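Local coordinates for ribonucleoside-diphosphate reductase (Pseudomonas aeruginosa, PDB 5IM3), which probably reduces ribonucleoside diphosphates to the deoxyribonucleotides needed for DNA synthesis, and binds dATP as an allosteric nucleotide, at residues M481-K493 with G559-L571. Sequence-based numbering, arbitrary orientation.
Sequences MNTANWIPDLFMK and GHPWLTFKDPCNL
Lys-566 lies over one face of the Trp-486 indole. Its CB sits 3.5 Å from the centroid of the five-membered ring, 19° off the normal, in a CH-pi contact. With its CG turned away from the backbone N (chi1 -167°), the Trp-486 indole reaches across the first turn of helix 566-571. The lysine chain runs on extended past the NE1 side of the ring, and its NZ forms a salt bridge with Glu-455. Cys-569 meets the six-membered ring obliquely. At the indole edge, near the ring plane, OG1 of Thr-564 lies 3.2 Å from Trp-486 CE3. That hydroxyl also donates to Asn-485 O over 2.6 Å. The same carbonyl accepts from Thr-564 N, so one threonine grips it twice. Strands 482-487 and 562-565 pair in parallel here, as neighbours in the sheet of the ribonucleotide reductase alpha-beta barrel, with strand 450-455 on the other side of 482-487. Strand 562-565 runs straight into helix 566-571; strand 482-487 reaches its helix through Pro-488 at the N-cap. On the sheet face opposite Trp-486, Ile-487 CD1 packs on Leu-563 CG at 3.9 Å, and Phe-565 CD1 comes obliquely to Ile-487 CB. Beyond the strands, Asp-567 OD2 accepts from Asp-489 N over 2.6 Å, on its anti side and out of the carboxylate plane. The two carboxylates are nearly perpendicular, their planes 84° apart. The two acids lie close together; the salt bridge of Asp-489 OD2 with Arg-735 probably offsets the repulsion. A water donates to Asp-489 OD1 and Ile-487 O while accepting from Asp-567 N. At the far end, a cis peptide precedes Pro-561. The Pro-561 ring packs against Thr-483, with CB 3.4 Å from Thr-483 OG1.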
loop_
_atom_site.group_PDB
_atom_site.type_symbol
_atom_site.label_atom_id
_atom_site.label_comp_id
_atom_site.label_asym_id
_atom_site.label_seq_id
_atom_site.Cartn_x
_atom_site.Cartn_y
_atom_site.Cartn_z
ATOM N N MET A 481 11.123 -4.429 29.712
ATOM C CA MET A 481 10.209 -4.141 30.805
ATOM C C MET A 481 8.785 -4.208 30.284
ATOM O O MET A 481 8.496 -3.725 29.185
ATOM C CB MET A 481 10.484 -2.748 31.399
ATOM C CG MET A 481 9.676 -2.411 32.640
ATOM S SD MET A 481 9.796 -0.673 33.110
ATOM C CE MET A 481 8.714 0.063 31.887
ATOM N N ASN A 482 7.902 -4.811 31.067
ATOM C CA ASN A 482 6.493 -4.849 30.717
ATOM C C ASN A 482 5.801 -3.580 31.207
ATOM O O ASN A 482 6.276 -2.891 32.111
ATOM C CB ASN A 482 5.812 -6.092 31.308
ATOM C CG ASN A 482 6.300 -7.394 30.675
ATOM O OD1 ASN A 482 6.714 -8.318 31.375
ATOM N ND2 ASN A 482 6.244 -7.473 29.354
ATOM N N THR A 483 4.665 -3.278 30.587
ATOM C CA THR A 483 3.878 -2.102 30.912
ATOM C C THR A 483 2.413 -2.497 30.991
ATOM O O THR A 483 1.972 -3.432 30.314
ATOM C CB THR A 483 4.051 -0.992 29.857
ATOM O OG1 THR A 483 3.704 -1.509 28.572
ATOM C CG2 THR A 483 5.487 -0.481 29.816
ATOM N N ALA A 484 1.655 -1.777 31.820
ATOM C CA ALA A 484 0.221 -2.007 31.921
ATOM C C ALA A 484 -0.490 -0.701 32.239
ATOM O O ALA A 484 0.028 0.126 32.990
ATOM C CB ALA A 484 -0.111 -3.053 32.988
ATOM N N ASN A 485 -1.679 -0.530 31.663
ATOM C CA ASN A 485 -2.536 0.600 31.987
ATOM C C ASN A 485 -3.309 0.338 33.275
ATOM O O ASN A 485 -3.865 -0.746 33.475
ATOM C CB ASN A 485 -3.524 0.869 30.851
ATOM C CG ASN A 485 -2.858 1.428 29.608
ATOM O OD1 ASN A 485 -2.851 0.790 28.552
ATOM N ND2 ASN A 485 -2.313 2.633 29.720
ATOM N N TRP A 486 -3.349 1.347 34.141
ATOM C CA TRP A 486 -4.148 1.341 35.368
ATOM C C TRP A 486 -5.325 2.287 35.116
ATOM O O TRP A 486 -5.221 3.497 35.311
ATOM C CB TRP A 486 -3.282 1.765 36.555
ATOM C CG TRP A 486 -3.873 1.529 37.914
ATOM C CD1 TRP A 486 -4.114 2.469 38.873
ATOM C CD2 TRP A 486 -4.275 0.272 38.474
ATOM N NE1 TRP A 486 -4.644 1.877 39.995
ATOM C CE2 TRP A 486 -4.753 0.528 39.775
ATOM C CE3 TRP A 486 -4.278 -1.042 38.002
ATOM C CZ2 TRP A 486 -5.232 -0.482 40.610
ATOM C CZ3 TRP A 486 -4.757 -2.047 38.832
ATOM C CH2 TRP A 486 -5.229 -1.760 40.119
ATOM N N ILE A 487 -6.446 1.730 34.670
ATOM C CA ILE A 487 -7.501 2.499 34.013
ATOM C C ILE A 487 -8.616 2.770 35.019
ATOM O O ILE A 487 -9.214 1.812 35.530
ATOM C CB ILE A 487 -8.051 1.765 32.782
ATOM C CG1 ILE A 487 -6.910 1.368 31.843
ATOM C CG2 ILE A 487 -9.057 2.656 32.049
ATOM C CD1 ILE A 487 -7.338 0.432 30.730
ATOM N N PRO A 488 -8.939 4.029 35.312
ATOM C CA PRO A 488 -10.122 4.309 36.135
ATOM C C PRO A 488 -11.406 4.121 35.342
ATOM O O PRO A 488 -11.444 4.293 34.122
ATOM C CB PRO A 488 -9.938 5.777 36.546
ATOM C CG PRO A 488 -8.531 6.141 36.159
ATOM C CD PRO A 488 -8.172 5.252 35.025
ATOM N N ASP A 489 -12.476 3.771 36.064
ATOM C CA ASP A 489 -13.782 3.619 35.430
ATOM C C ASP A 489 -14.177 4.878 34.671
ATOM O O ASP A 489 -14.797 4.799 33.603
ATOM C CB ASP A 489 -14.843 3.287 36.483
ATOM C CG ASP A 489 -14.871 1.814 36.846
ATOM O OD1 ASP A 489 -13.963 1.071 36.418
ATOM O OD2 ASP A 489 -15.804 1.399 37.564
ATOM N N LEU A 490 -13.827 6.049 35.207
ATOM C CA LEU A 490 -14.265 7.301 34.602
ATOM C C LEU A 490 -13.743 7.437 33.179
ATOM O O LEU A 490 -14.441 7.961 32.304
ATOM C CB LEU A 490 -13.808 8.483 35.456
ATOM C CG LEU A 490 -14.315 9.862 35.037
ATOM C CD1 LEU A 490 -15.827 9.936 35.138
ATOM C CD2 LEU A 490 -13.674 10.934 35.896
ATOM N N PHE A 491 -12.519 6.970 32.922
ATOM C CA PHE A 491 -11.986 7.039 31.566
ATOM C C PHE A 491 -12.844 6.226 30.607
ATOM O O PHE A 491 -13.216 6.705 29.530
ATOM C CB PHE A 491 -10.538 6.553 31.530
ATOM C CG PHE A 491 -9.983 6.431 30.136
ATOM C CD1 PHE A 491 -9.588 7.556 29.430
ATOM C CD2 PHE A 491 -9.870 5.194 29.527
ATOM C CE1 PHE A 491 -9.086 7.446 28.143
ATOM C CE2 PHE A 491 -9.369 5.079 28.239
ATOM C CZ PHE A 491 -8.975 6.207 27.550
ATOM N N MET A 492 -13.169 4.986 30.983
ATOM C CA MET A 492 -14.039 4.168 30.147
ATOM C C MET A 492 -15.406 4.818 29.976
ATOM O O MET A 492 -16.001 4.752 28.895
ATOM C CB MET A 492 -14.185 2.772 30.750
ATOM C CG MET A 492 -12.875 2.010 30.904
ATOM S SD MET A 492 -11.995 1.754 29.353
ATOM C CE MET A 492 -13.217 0.840 28.405
ATOM N N LYS A 493 -15.925 5.447 31.036
ATOM C CA LYS A 493 -17.174 6.192 30.910
ATOM C C LYS A 493 -17.064 7.268 29.836
ATOM O O LYS A 493 -17.992 7.464 29.044
ATOM C CB LYS A 493 -17.556 6.818 32.251
ATOM C CG LYS A 493 -18.037 5.834 33.305
ATOM C CD LYS A 493 -18.490 6.572 34.558
ATOM C CE LYS A 493 -19.042 5.628 35.615
ATOM N NZ LYS A 493 -19.503 6.362 36.829
ATOM N N GLY A 559 1.928 -5.412 21.835
ATOM C CA GLY A 559 1.537 -6.264 22.940
ATOM C C GLY A 559 1.427 -5.559 24.274
ATOM O O GLY A 559 1.111 -6.212 25.280
ATOM N N HIS A 560 1.669 -4.252 24.317
ATOM C CA HIS A 560 1.728 -3.510 25.566
ATOM C C HIS A 560 1.264 -2.087 25.298
ATOM O O HIS A 560 1.321 -1.618 24.156
ATOM C CB HIS A 560 3.151 -3.508 26.143
ATOM C CG HIS A 560 3.698 -4.877 26.399
ATOM N ND1 HIS A 560 4.354 -5.609 25.432
ATOM C CD2 HIS A 560 3.680 -5.651 27.511
ATOM C CE1 HIS A 560 4.719 -6.774 25.938
ATOM N NE2 HIS A 560 4.321 -6.824 27.198
ATOM N N PRO A 561 0.794 -1.368 26.334
ATOM C CA PRO A 561 0.582 -1.860 27.702
ATOM C C PRO A 561 -0.688 -2.686 27.843
ATOM O O PRO A 561 -1.640 -2.484 27.084
ATOM C CB PRO A 561 0.477 -0.570 28.536
ATOM C CG PRO A 561 0.977 0.525 27.651
ATOM C CD PRO A 561 0.650 0.094 26.261
ATOM N N TRP A 562 -0.703 -3.605 28.804
ATOM C CA TRP A 562 -1.908 -4.365 29.087
ATOM C C TRP A 562 -2.975 -3.447 29.681
ATOM O O TRP A 562 -2.705 -2.314 30.086
ATOM C CB TRP A 562 -1.596 -5.520 30.040
ATOM C CG TRP A 562 -0.549 -6.449 29.506
ATOM C CD1 TRP A 562 -0.409 -6.869 28.217
ATOM C CD2 TRP A 562 0.515 -7.059 30.245
ATOM N NE1 TRP A 562 0.668 -7.712 28.108
ATOM C CE2 TRP A 562 1.256 -7.841 29.339
ATOM C CE3 TRP A 562 0.915 -7.018 31.586
ATOM C CZ2 TRP A 562 2.372 -8.580 29.729
ATOM C CZ3 TRP A 562 2.024 -7.752 31.971
ATOM C CH2 TRP A 562 2.738 -8.521 31.048
ATOM N N LEU A 563 -4.204 -3.953 29.729
ATOM C CA LEU A 563 -5.357 -3.201 30.210
ATOM C C LEU A 563 -5.835 -3.807 31.525
ATOM O O LEU A 563 -6.271 -4.963 31.556
ATOM C CB LEU A 563 -6.482 -3.212 29.176
ATOM C CG LEU A 563 -6.416 -2.207 28.020
ATOM C CD1 LEU A 563 -5.101 -2.269 27.264
ATOM C CD2 LEU A 563 -7.577 -2.444 27.060
ATOM N N THR A 564 -5.751 -3.028 32.603
ATOM C CA THR A 564 -6.259 -3.426 33.910
ATOM C C THR A 564 -7.093 -2.285 34.475
ATOM O O THR A 564 -6.857 -1.116 34.159
ATOM C CB THR A 564 -5.122 -3.786 34.885
ATOM O OG1 THR A 564 -4.377 -2.610 35.210
ATOM C CG2 THR A 564 -4.187 -4.830 34.270
ATOM N N PHE A 565 -8.065 -2.628 35.318
ATOM C CA PHE A 565 -9.097 -1.684 35.740
ATOM C C PHE A 565 -8.981 -1.399 37.233
ATOM O O PHE A 565 -9.155 -2.297 38.066
ATOM C CB PHE A 565 -10.477 -2.219 35.370
ATOM C CG PHE A 565 -10.645 -2.424 33.895
ATOM C CD1 PHE A 565 -10.692 -1.337 33.040
ATOM C CD2 PHE A 565 -10.715 -3.697 33.359
ATOM C CE1 PHE A 565 -10.828 -1.513 31.679
ATOM C CE2 PHE A 565 -10.851 -3.881 31.995
ATOM C CZ PHE A 565 -10.905 -2.786 31.156
ATOM N N LYS A 566 -8.724 -0.132 37.556
ATOM C CA LYS A 566 -8.350 0.262 38.909
ATOM C C LYS A 566 -9.518 0.143 39.882
ATOM O O LYS A 566 -9.336 -0.292 41.026
ATOM C CB LYS A 566 -7.810 1.695 38.872
ATOM C CG LYS A 566 -7.843 2.462 40.184
ATOM C CD LYS A 566 -7.425 3.900 39.960
ATOM C CE LYS A 566 -7.472 4.697 41.247
ATOM N NZ LYS A 566 -7.434 6.163 40.979
ATOM N N ASP A 567 -10.714 0.527 39.458
ATOM C CA ASP A 567 -11.824 0.692 40.388
ATOM C C ASP A 567 -12.427 -0.635 40.839
ATOM O O ASP A 567 -12.703 -0.797 42.037
ATOM C CB ASP A 567 -12.884 1.597 39.759
ATOM C CG ASP A 567 -12.442 3.053 39.714
ATOM O OD1 ASP A 567 -11.837 3.522 40.701
ATOM O OD2 ASP A 567 -12.684 3.726 38.691
ATOM N N PRO A 568 -12.661 -1.608 39.951
ATOM C CA PRO A 568 -13.089 -2.926 40.450
ATOM C C PRO A 568 -12.049 -3.591 41.341
ATOM O O PRO A 568 -12.422 -4.291 42.290
ATOM C CB PRO A 568 -13.354 -3.732 39.167
ATOM C CG PRO A 568 -12.709 -2.973 38.068
ATOM C CD PRO A 568 -12.733 -1.534 38.481
ATOM N N CYS A 569 -10.754 -3.383 41.077
ATOM C CA CYS A 569 -9.727 -3.933 41.958
ATOM C C CYS A 569 -9.800 -3.334 43.357
ATOM O O CYS A 569 -9.457 -4.006 44.335
ATOM C CB CYS A 569 -8.333 -3.692 41.375
ATOM S SG CYS A 569 -7.956 -4.619 39.878
ATOM N N ASN A 570 -10.228 -2.078 43.476
ATOM C CA ASN A 570 -10.253 -1.414 44.775
ATOM C C ASN A 570 -11.599 -1.549 45.472
ATOM O O ASN A 570 -11.645 -1.811 46.678
ATOM C CB ASN A 570 -9.903 0.072 44.624
ATOM C CG ASN A 570 -8.410 0.326 44.656
ATOM O OD1 ASN A 570 -7.802 0.373 45.725
ATOM N ND2 ASN A 570 -7.810 0.498 43.484
ATOM N N LEU A 571 -12.697 -1.372 44.734
ATOM C CA LEU A 571 -14.021 -1.456 45.340
ATOM C C LEU A 571 -14.326 -2.859 45.844
ATOM O O LEU A 571 -15.109 -3.018 46.787
ATOM C CB LEU A 571 -15.083 -1.015 44.331
ATOM C CG LEU A 571 -15.102 0.483 44.023
ATOM C CD1 LEU A 571 -15.924 0.772 42.782
ATOM C CD2 LEU A 571 -15.652 1.252 45.211
HETATM O O HOH W 1 -11.305 0.934 36.596
HETATM O O HOH W 2 -13.321 6.167 38.174
#